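Local coordinates for amino acid ABC superfamily ATP binding cassette transporter, binding protein (PDB 4H5G) that probably captures L-arginine, seen bound in this structure, and delivers it to an amino acid ABC transporter for uptake into Streptococcus pneumoniae, at residues Val91-Ile103 with Val215-Gln229. Residues are numbered along the deposited sequence; the frame is centred on the assembly and turned at random. Where two conformers were deposited one is given.
Sequences VFDFSIPYYENKI and VDKVIQKLKDEGTYQ. With EDO (1,2-ethanediol), chain K.
Ile219 is the main knob of helix 209-225 against the loop 95-99. Its CG2 enters the bend of that loop and lies 3.6 Å from Tyr98 CB and 3.7 Å from Ile96 CG1. The other branch ends in CD1, which reaches back to Ser95. With CG1 held between its backbone N and carbonyl carbon (chi1 62°), Ile96 slants in toward the helix and slides past Ile219 in the opposite direction. Its CD1 drops between the backbone O of Asp216 and the side chain of Gln220.

Two polar clamps hold the bend. Ile96 N donates to Asp216 OD1 (2.8 Å), meeting it from above the carboxylate plane. Asp216 OD2 also forms a salt bridge with Lys212, which would help keep the carboxylate ionised and partly balance its charge. One helix turn beyond Ile219, Lys223 bends at chi3 (-66°) and brings NZ to Pro97 O at 2.9 Å.

Past the Schellman turn at Gly226, Tyr228 fits its ring into the notch between Tyr98 and Tyr99. Tyr98 lays its CD1 over one face of that ring, offset toward the rim, with the planes at 52°. Tyr99 CD1 approaches Tyr228 CD2 at 3.7 Å. The hydroxyl of Tyr228 is hydrogen-bonded to Asp41, which also receives a weak bond from Tyr98 OH. The bound arginine lies about 8 Å from the Tyr98 side chain.

The segment 91-103 passes from the lobe holding strand 92-94 to strand 103-108 of the other lobe. Such an interlobe crossing, here packed against the C-terminal helices, belongs to the type II periplasmic binding protein fold.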
ATOM      1  N   VAL A  91       7.735  13.018 -10.772  1.00 26.35           N
ATOM      2  CA  VAL A  91       7.775  13.908  -9.608  1.00 25.52           C
ATOM      3  C   VAL A  91       8.703  13.397  -8.510  1.00 22.64           C
ATOM      4  O   VAL A  91       9.375  14.185  -7.849  1.00 24.55           O
ATOM      5  CB  VAL A  91       6.355  14.091  -9.009  1.00 35.44           C
ATOM      6  CG1 VAL A  91       6.387  15.026  -7.784  1.00 29.79           C
ATOM      7  CG2 VAL A  91       5.394  14.603 -10.064  1.00 40.33           C
ATOM      8  N   PHE A  92       8.742  12.078  -8.329  1.00 19.34           N
ATOM      9  CA  PHE A  92       9.554  11.449  -7.289  1.00 17.55           C
ATOM     10  C   PHE A  92      10.584  10.495  -7.868  1.00 20.64           C
ATOM     11  O   PHE A  92      10.449  10.044  -9.004  1.00 22.60           O
ATOM     12  CB  PHE A  92       8.647  10.650  -6.345  1.00 16.10           C
ATOM     13  CG  PHE A  92       7.571  11.479  -5.727  1.00 17.67           C
ATOM     14  CD1 PHE A  92       7.846  12.252  -4.614  1.00 19.59           C
ATOM     15  CD2 PHE A  92       6.306  11.514  -6.275  1.00 19.03           C
ATOM     16  CE1 PHE A  92       6.868  13.040  -4.048  1.00 20.59           C
ATOM     17  CE2 PHE A  92       5.321  12.308  -5.712  1.00 23.74           C
ATOM     18  CZ  PHE A  92       5.612  13.071  -4.594  1.00 21.36           C
ATOM     19  N   ASP A  93      11.612  10.194  -7.085  1.00 20.26           N
ATOM     20  CA  ASP A  93      12.459   9.055  -7.409  1.00 21.83           C
ATOM     21  C   ASP A  93      11.962   7.880  -6.622  1.00 21.98           C
ATOM     22  O   ASP A  93      11.298   8.046  -5.600  1.00 21.39           O
ATOM     23  CB  ASP A  93      13.914   9.336  -7.074  1.00 22.15           C
ATOM     24  CG  ASP A  93      14.609  10.158  -8.145  1.00 27.27           C
ATOM     25  OD1 ASP A  93      14.092  10.273  -9.280  1.00 27.30           O
ATOM     26  OD2 ASP A  93      15.699  10.674  -7.852  1.00 27.58           O
ATOM     27  N   PHE A  94      12.253   6.679  -7.101  1.00 18.57           N
ATOM     28  CA  PHE A  94      11.828   5.496  -6.367  1.00 15.39           C
ATOM     29  C   PHE A  94      13.004   4.577  -6.157  1.00 19.46           C
ATOM     30  O   PHE A  94      13.944   4.536  -6.970  1.00 19.84           O
ATOM     31  CB  PHE A  94      10.733   4.730  -7.124  1.00 17.64           C
ATOM     32  CG  PHE A  94       9.367   5.353  -7.024  1.00 17.51           C
ATOM     33  CD1 PHE A  94       8.944   6.280  -7.959  1.00 21.35           C
ATOM     34  CD2 PHE A  94       8.503   5.004  -5.991  1.00 17.33           C
ATOM     35  CE1 PHE A  94       7.682   6.856  -7.868  1.00 26.30           C
ATOM     36  CE2 PHE A  94       7.239   5.573  -5.895  1.00 18.77           C
ATOM     37  CZ  PHE A  94       6.828   6.496  -6.839  1.00 19.78           C
ATOM     38  N   SER A  95      12.926   3.828  -5.067  1.00 18.16           N
ATOM     39  CA  SER A  95      13.867   2.751  -4.789  1.00 17.20           C
ATOM     40  C   SER A  95      13.611   1.675  -5.830  1.00 23.61           C
ATOM     41  O   SER A  95      12.611   1.722  -6.556  1.00 18.05           O
ATOM     42  CB  SER A  95      13.595   2.173  -3.398  1.00 15.93           C
ATOM     43  OG  SER A  95      12.413   1.407  -3.408  1.00 17.80           O
ATOM     44  N   ILE A  96      14.513   0.700  -5.904  1.00 20.45           N
ATOM     45  CA  ILE A  96      14.210  -0.536  -6.620  1.00 19.73           C
ATOM     46  C   ILE A  96      12.930  -1.134  -6.012  1.00 17.91           C
ATOM     47  O   ILE A  96      12.601  -0.870  -4.859  1.00 20.10           O
ATOM     48  CB  ILE A  96      15.383  -1.534  -6.535  1.00 17.62           C
ATOM     49  CG1 ILE A  96      15.646  -1.942  -5.082  1.00 21.54           C
ATOM     50  CG2 ILE A  96      16.629  -0.946  -7.227  1.00 19.32           C
ATOM     51  CD1 ILE A  96      16.787  -2.966  -4.917  1.00 20.49           C
ATOM     52  N   PRO A  97      12.189  -1.944  -6.787  1.00 15.95           N
ATOM     53  CA  PRO A  97      10.965  -2.522  -6.217  1.00 18.11           C
ATOM     54  C   PRO A  97      11.294  -3.389  -4.997  1.00 16.71           C
ATOM     55  O   PRO A  97      12.326  -4.065  -5.017  1.00 18.35           O
ATOM     56  CB  PRO A  97      10.465  -3.453  -7.328  1.00 22.19           C
ATOM     57  CG  PRO A  97      11.097  -2.973  -8.560  1.00 26.62           C
ATOM     58  CD  PRO A  97      12.380  -2.298  -8.203  1.00 22.46           C
ATOM     59  N   TYR A  98      10.449  -3.373  -3.972  1.00 17.36           N
ATOM     60  CA  TYR A  98      10.613  -4.320  -2.870  1.00 18.54           C
ATOM     61  C   TYR A  98       9.607  -5.461  -2.910  1.00 19.05           C
ATOM     62  O   TYR A  98       9.832  -6.521  -2.322  1.00 17.86           O
ATOM     63  CB  TYR A  98      10.578  -3.606  -1.507  1.00 15.83           C
ATOM     64  CG  TYR A  98       9.316  -2.846  -1.181  1.00 15.99           C
ATOM     65  CD1 TYR A  98       8.213  -3.497  -0.645  1.00 21.13           C
ATOM     66  CD2 TYR A  98       9.238  -1.461  -1.368  1.00 16.18           C
ATOM     67  CE1 TYR A  98       7.056  -2.806  -0.311  1.00 19.28           C
ATOM     68  CE2 TYR A  98       8.071  -0.752  -1.030  1.00 16.09           C
ATOM     69  CZ  TYR A  98       6.996  -1.439  -0.498  1.00 18.11           C
ATOM     70  OH  TYR A  98       5.837  -0.753  -0.140  1.00 17.40           O
ATOM     71  N   TYR A  99       8.486  -5.249  -3.603  1.00 16.34           N
ATOM     72  CA  TYR A  99       7.480  -6.302  -3.768  1.00 17.35           C
ATOM     73  C   TYR A  99       6.576  -6.003  -4.957  1.00 18.46           C
ATOM     74  O   TYR A  99       6.179  -4.860  -5.173  1.00 25.04           O
ATOM     75  CB  TYR A  99       6.613  -6.430  -2.507  1.00 18.13           C
ATOM     76  CG  TYR A  99       5.925  -7.777  -2.380  1.00 18.32           C
ATOM     77  CD1 TYR A  99       6.660  -8.930  -2.145  1.00 16.07           C
ATOM     78  CD2 TYR A  99       4.548  -7.899  -2.493  1.00 19.16           C
ATOM     79  CE1 TYR A  99       6.049 -10.171  -2.028  1.00 20.66           C
ATOM     80  CE2 TYR A  99       3.931  -9.138  -2.380  1.00 18.77           C
ATOM     81  CZ  TYR A  99       4.690 -10.266  -2.147  1.00 20.90           C
ATOM     82  OH  TYR A  99       4.084 -11.504  -2.022  1.00 20.23           O
ATOM     83  N   GLU A 100       6.238  -7.047  -5.703  1.00 17.48           N
ATOM     84  CA  GLU A 100       5.359  -6.910  -6.855  1.00 19.47           C
ATOM     85  C   GLU A 100       4.167  -7.843  -6.675  1.00 19.28           C
ATOM     86  O   GLU A 100       4.324  -9.019  -6.355  1.00 19.00           O
ATOM     87  CB  GLU A 100       6.106  -7.242  -8.147  1.00 23.15           C
ATOM     88  CG  GLU A 100       5.211  -7.252  -9.372  1.00 24.90           C
ATOM     89  CD  GLU A 100       5.987  -7.433 -10.661  1.00 39.31           C
ATOM     90  OE1 GLU A 100       7.231  -7.359 -10.626  1.00 31.41           O
ATOM     91  OE2 GLU A 100       5.346  -7.646 -11.705  1.00 44.95           O
ATOM     92  N   ASN A 101       2.966  -7.305  -6.867  1.00 18.26           N
ATOM     93  CA  ASN A 101       1.752  -8.104  -6.709  1.00 22.27           C
ATOM     94  C   ASN A 101       0.668  -7.696  -7.702  1.00 21.47           C
ATOM     95  O   ASN A 101       0.810  -6.699  -8.419  1.00 21.46           O
ATOM     96  CB  ASN A 101       1.234  -8.018  -5.269  1.00 18.22           C
ATOM     97  CG  ASN A 101       0.993  -6.604  -4.825  1.00 23.26           C
ATOM     98  OD1 ASN A 101       1.789  -6.026  -4.074  1.00 21.00           O
ATOM     99  ND2 ASN A 101      -0.105  -6.019  -5.295  1.00 19.38           N
ATOM    100  N   LYS A 102      -0.403  -8.479  -7.742  1.00 22.92           N
ATOM    101  CA  LYS A 102      -1.531  -8.222  -8.627  1.00 20.23           C
ATOM    102  C   LYS A 102      -2.539  -7.314  -7.953  1.00 19.92           C
ATOM    103  O   LYS A 102      -2.389  -6.957  -6.784  1.00 19.97           O
ATOM    104  CB  LYS A 102      -2.224  -9.536  -8.988  1.00 29.56           C
ATOM    105  CG  LYS A 102      -1.304 -10.547  -9.635  1.00 35.84           C
ATOM    106  CD  LYS A 102      -0.756 -10.007 -10.935  1.00 47.95           C
ATOM    107  CE  LYS A 102       0.113 -11.041 -11.624  1.00 61.09           C
ATOM    108  NZ  LYS A 102      -0.613 -12.333 -11.765  1.00 61.84           N
ATOM    109  N   ILE A 103      -3.570  -6.937  -8.703  1.00 18.98           N
ATOM    110  CA  ILE A 103      -4.635  -6.099  -8.178  0.50 17.58           C
ATOM    111  C   ILE A 103      -5.952  -6.860  -8.338  1.00 19.81           C
ATOM    112  O   ILE A 103      -6.198  -7.482  -9.372  1.00 22.34           O
ATOM    113  CB  ILE A 103      -4.653  -4.741  -8.894  0.50 21.98           C
ATOM    114  CG1 ILE A 103      -3.250  -4.124  -8.806  0.50 26.78           C
ATOM    115  CG2 ILE A 103      -5.729  -3.841  -8.304  0.50 20.56           C
ATOM    116  CD1 ILE A 103      -3.068  -2.811  -9.503  0.50 24.10           C
ATOM    117  N   VAL A 215      18.651   2.902   0.768  1.00 16.91           N
ATOM    118  CA  VAL A 215      17.363   2.213   0.666  1.00 16.72           C
ATOM    119  C   VAL A 215      17.437   0.997  -0.267  1.00 20.72           C
ATOM    120  O   VAL A 215      16.926  -0.072   0.059  1.00 18.63           O
ATOM    121  CB  VAL A 215      16.233   3.165   0.219  1.00 17.44           C
ATOM    122  CG1 VAL A 215      14.920   2.386   0.014  1.00 18.60           C
ATOM    123  CG2 VAL A 215      16.018   4.267   1.269  1.00 16.72           C
ATOM    124  N   ASP A 216      18.074   1.161  -1.420  1.00 17.40           N
ATOM    125  CA  ASP A 216      18.218   0.057  -2.381  1.00 17.92           C
ATOM    126  C   ASP A 216      19.041  -1.087  -1.809  1.00 21.56           C
ATOM    127  O   ASP A 216      18.764  -2.263  -2.061  1.00 17.95           O
ATOM    128  CB  ASP A 216      18.854   0.566  -3.694  1.00 19.60           C
ATOM    129  CG  ASP A 216      17.892   1.398  -4.542  1.00 22.08           C
ATOM    130  OD1 ASP A 216      16.676   1.402  -4.255  1.00 20.71           O
ATOM    131  OD2 ASP A 216      18.354   2.028  -5.515  1.00 21.41           O
ATOM    132  N   LYS A 217      20.067  -0.743  -1.043  1.00 20.50           N
ATOM    133  CA  LYS A 217      20.930  -1.769  -0.460  1.00 18.91           C
ATOM    134  C   LYS A 217      20.130  -2.624   0.517  1.00 18.51           C
ATOM    135  O   LYS A 217      20.211  -3.861   0.508  1.00 19.34           O
ATOM    136  CB  LYS A 217      22.119  -1.117   0.253  1.00 19.92           C
ATOM    137  CG  LYS A 217      22.953  -2.085   1.068  1.00 24.83           C
ATOM    138  CD  LYS A 217      23.981  -1.322   1.893  1.00 28.23           C
ATOM    139  CE  LYS A 217      24.726  -2.260   2.819  1.00 34.64           C
ATOM    140  NZ  LYS A 217      25.577  -3.192   2.031  1.00 36.31           N
ATOM    141  N   VAL A 218      19.339  -1.960   1.355  1.00 14.75           N
ATOM    142  CA  VAL A 218      18.520  -2.687   2.330  1.00 18.28           C
ATOM    143  C   VAL A 218      17.481  -3.556   1.623  1.00 19.25           C
ATOM    144  O   VAL A 218      17.301  -4.734   1.965  1.00 19.04           O
ATOM    145  CB  VAL A 218      17.838  -1.712   3.301  1.00 16.40           C
ATOM    146  CG1 VAL A 218      16.853  -2.452   4.214  1.00 21.25           C
ATOM    147  CG2 VAL A 218      18.907  -1.008   4.141  1.00 16.41           C
ATOM    148  N   ILE A 219      16.813  -2.982   0.626  1.00 17.03           N
ATOM    149  CA  ILE A 219      15.776  -3.722  -0.115  1.00 15.12           C
ATOM    150  C   ILE A 219      16.353  -4.912  -0.867  1.00 20.79           C
ATOM    151  O   ILE A 219      15.757  -5.997  -0.892  1.00 19.00           O
ATOM    152  CB  ILE A 219      15.002  -2.805  -1.091  1.00 16.45           C
ATOM    153  CG1 ILE A 219      14.077  -1.877  -0.303  1.00 15.78           C
ATOM    154  CG2 ILE A 219      14.167  -3.626  -2.078  1.00 19.33           C
ATOM    155  CD1 ILE A 219      13.456  -0.800  -1.168  1.00 19.83           C
ATOM    156  N   GLN A 220      17.520  -4.733  -1.470  1.00 17.03           N
ATOM    157  CA  GLN A 220      18.114  -5.847  -2.218  1.00 18.91           C
ATOM    158  C   GLN A 220      18.426  -6.998  -1.272  1.00 21.85           C
ATOM    159  O   GLN A 220      18.242  -8.176  -1.604  1.00 19.31           O
ATOM    160  CB  GLN A 220      19.377  -5.416  -2.979  1.00 17.79           C
ATOM    161  CG  GLN A 220      19.854  -6.481  -3.978  1.00 26.33           C
ATOM    162  CD  GLN A 220      18.825  -6.782  -5.083  1.00 43.23           C
ATOM    163  OE1 GLN A 220      18.643  -5.985  -6.012  1.00 36.08           O
ATOM    164  NE2 GLN A 220      18.149  -7.939  -4.981  1.00 33.68           N
ATOM    165  N   LYS A 221      18.899  -6.663  -0.080  1.00 17.54           N
ATOM    166  CA  LYS A 221      19.209  -7.701   0.905  1.00 20.24           C
ATOM    167  C   LYS A 221      17.939  -8.423   1.367  1.00 18.87           C
ATOM    168  O   LYS A 221      17.925  -9.651   1.511  1.00 18.84           O
ATOM    169  CB  LYS A 221      19.944  -7.069   2.086  1.00 21.28           C
ATOM    170  CG  LYS A 221      19.953  -7.909   3.334  1.00 30.31           C
ATOM    171  CD  LYS A 221      21.099  -8.865   3.332  1.00 51.13           C
ATOM    172  CE  LYS A 221      21.554  -9.111   4.761  1.00 60.03           C
ATOM    173  NZ  LYS A 221      22.896  -9.752   4.781  1.00 61.90           N
ATOM    174  N   LEU A 222      16.870  -7.670   1.586  1.00 16.76           N
ATOM    175  CA  LEU A 222      15.580  -8.276   1.972  1.00 16.35           C
ATOM    176  C   LEU A 222      15.072  -9.226   0.891  1.00 19.94           C
ATOM    177  O   LEU A 222      14.665 -10.353   1.182  1.00 18.50           O
ATOM    178  CB  LEU A 222      14.524  -7.195   2.242  1.00 16.16           C
ATOM    179  CG  LEU A 222      14.782  -6.239   3.405  1.00 20.25           C
ATOM    180  CD1 LEU A 222      13.736  -5.131   3.394  1.00 23.46           C
ATOM    181  CD2 LEU A 222      14.753  -6.973   4.739  1.00 19.56           C
ATOM    182  N   LYS A 223      15.094  -8.783  -0.362  1.00 18.61           N
ATOM    183  CA  LYS A 223      14.619  -9.648  -1.447  1.00 17.45           C
ATOM    184  C   LYS A 223      15.502 -10.876  -1.598  1.00 19.59           C
ATOM    185  O   LYS A 223      15.003 -11.978  -1.860  1.00 19.06           O
ATOM    186  CB  LYS A 223      14.533  -8.879  -2.785  1.00 20.15           C
ATOM    187  CG  LYS A 223      13.527  -7.726  -2.783  1.00 19.15           C
ATOM    188  CD  LYS A 223      13.227  -7.254  -4.212  1.00 18.08           C
ATOM    189  CE  LYS A 223      14.479  -6.625  -4.851  1.00 16.78           C
ATOM    190  NZ  LYS A 223      14.165  -5.966  -6.182  1.00 17.69           N
ATOM    191  N   ASP A 224      16.815 -10.697  -1.452  1.00 16.16           N
ATOM    192  CA  ASP A 224      17.744 -11.820  -1.594  1.00 17.46           C
ATOM    193  C   ASP A 224      17.524 -12.878  -0.525  1.00 18.17           C
ATOM    194  O   ASP A 224      17.761 -14.052  -0.752  1.00 20.30           O
ATOM    195  CB  ASP A 224      19.215 -11.355  -1.546  1.00 21.01           C
ATOM    196  CG  ASP A 224      19.638 -10.590  -2.795  1.00 24.78           C
ATOM    197  OD1 ASP A 224      18.815 -10.461  -3.727  1.00 22.59           O
ATOM    198  OD2 ASP A 224      20.806 -10.124  -2.845  1.00 22.73           O
ATOM    199  N   GLU A 225      17.058 -12.460   0.643  1.00 17.77           N
ATOM    200  CA  GLU A 225      16.900 -13.405   1.746  1.00 20.09           C
ATOM    201  C   GLU A 225      15.447 -13.847   1.923  1.00 19.69           C
ATOM    202  O   GLU A 225      15.130 -14.615   2.831  1.00 19.90           O
ATOM    203  CB  GLU A 225      17.474 -12.804   3.051  1.00 22.91           C
ATOM    204  CG  GLU A 225      18.993 -12.628   2.990  1.00 21.29           C
ATOM    205  CD  GLU A 225      19.628 -12.126   4.284  1.00 39.52           C
ATOM    206  OE1 GLU A 225      18.906 -11.656   5.186  1.00 34.29           O
ATOM    207  OE2 GLU A 225      20.873 -12.208   4.390  1.00 41.13           O
ATOM    208  N   GLY A 226      14.576 -13.350   1.044  1.00 18.09           N
ATOM    209  CA  GLY A 226      13.149 -13.647   1.095  1.00 18.97           C
ATOM    210  C   GLY A 226      12.431 -12.960   2.245  1.00 22.74           C
ATOM    211  O   GLY A 226      11.322 -13.342   2.622  1.00 19.97           O
ATOM    212  N   THR A 227      13.058 -11.926   2.791  1.00 18.45           N
ATOM    213  CA  THR A 227      12.604 -11.332   4.052  1.00 18.67           C
ATOM    214  C   THR A 227      11.316 -10.537   3.906  1.00 18.94           C
ATOM    215  O   THR A 227      10.488 -10.502   4.825  1.00 19.74           O
ATOM    216  CB  THR A 227      13.708 -10.433   4.653  1.00 21.58           C
ATOM    217  OG1 THR A 227      14.931 -11.184   4.718  1.00 21.40           O
ATOM    218  CG2 THR A 227      13.340  -9.990   6.069  1.00 21.38           C
ATOM    219  N   TYR A 228      11.137  -9.866   2.773  1.00 17.64           N
ATOM    220  CA  TYR A 228       9.917  -9.070   2.631  1.00 18.65           C
ATOM    221  C   TYR A 228       8.704 -10.008   2.578  1.00 17.46           C
ATOM    222  O   TYR A 228       7.689  -9.764   3.244  1.00 17.66           O
ATOM    223  CB  TYR A 228       9.945  -8.083   1.446  1.00 18.37           C
ATOM    224  CG  TYR A 228       8.811  -7.084   1.601  1.00 15.96           C
ATOM    225  CD1 TYR A 228       8.982  -5.922   2.338  1.00 18.05           C
ATOM    226  CD2 TYR A 228       7.551  -7.355   1.092  1.00 17.33           C
ATOM    227  CE1 TYR A 228       7.929  -5.025   2.524  1.00 16.66           C
ATOM    228  CE2 TYR A 228       6.489  -6.471   1.272  1.00 18.51           C
ATOM    229  CZ  TYR A 228       6.686  -5.313   1.990  1.00 18.09           C
ATOM    230  OH  TYR A 228       5.620  -4.445   2.165  1.00 18.90           O
ATOM    231  N   GLN A 229       8.827 -11.099   1.825  1.00 16.08           N
ATOM    232  CA  GLN A 229       7.798 -12.148   1.838  1.00 18.39           C
ATOM    233  C   GLN A 229       7.558 -12.642   3.261  1.00 19.28           C
ATOM    234  O   GLN A 229       6.420 -12.788   3.686  1.00 20.66           O
ATOM    235  CB  GLN A 229       8.201 -13.320   0.927  1.00 14.62           C
ATOM    236  CG  GLN A 229       7.187 -14.476   0.873  1.00 17.31           C
ATOM    237  CD  GLN A 229       5.854 -14.088   0.260  1.00 24.70           C
ATOM    238  OE1 GLN A 229       4.794 -14.608   0.652  1.00 26.26           O
ATOM    239  NE2 GLN A 229       5.891 -13.184  -0.715  1.00 16.83           N
TER
HETATM  240  C1  EDO K 309      26.677  -3.844   6.186  1.00 64.73           C
HETATM  241  O1  EDO K 309      26.171  -2.502   6.220  1.00 60.87           O
HETATM  242  C2  EDO K 309      26.213  -4.582   4.935  1.00 60.53           C
HETATM  243  O2  EDO K 309      27.261  -4.631   3.957  1.00 56.79           O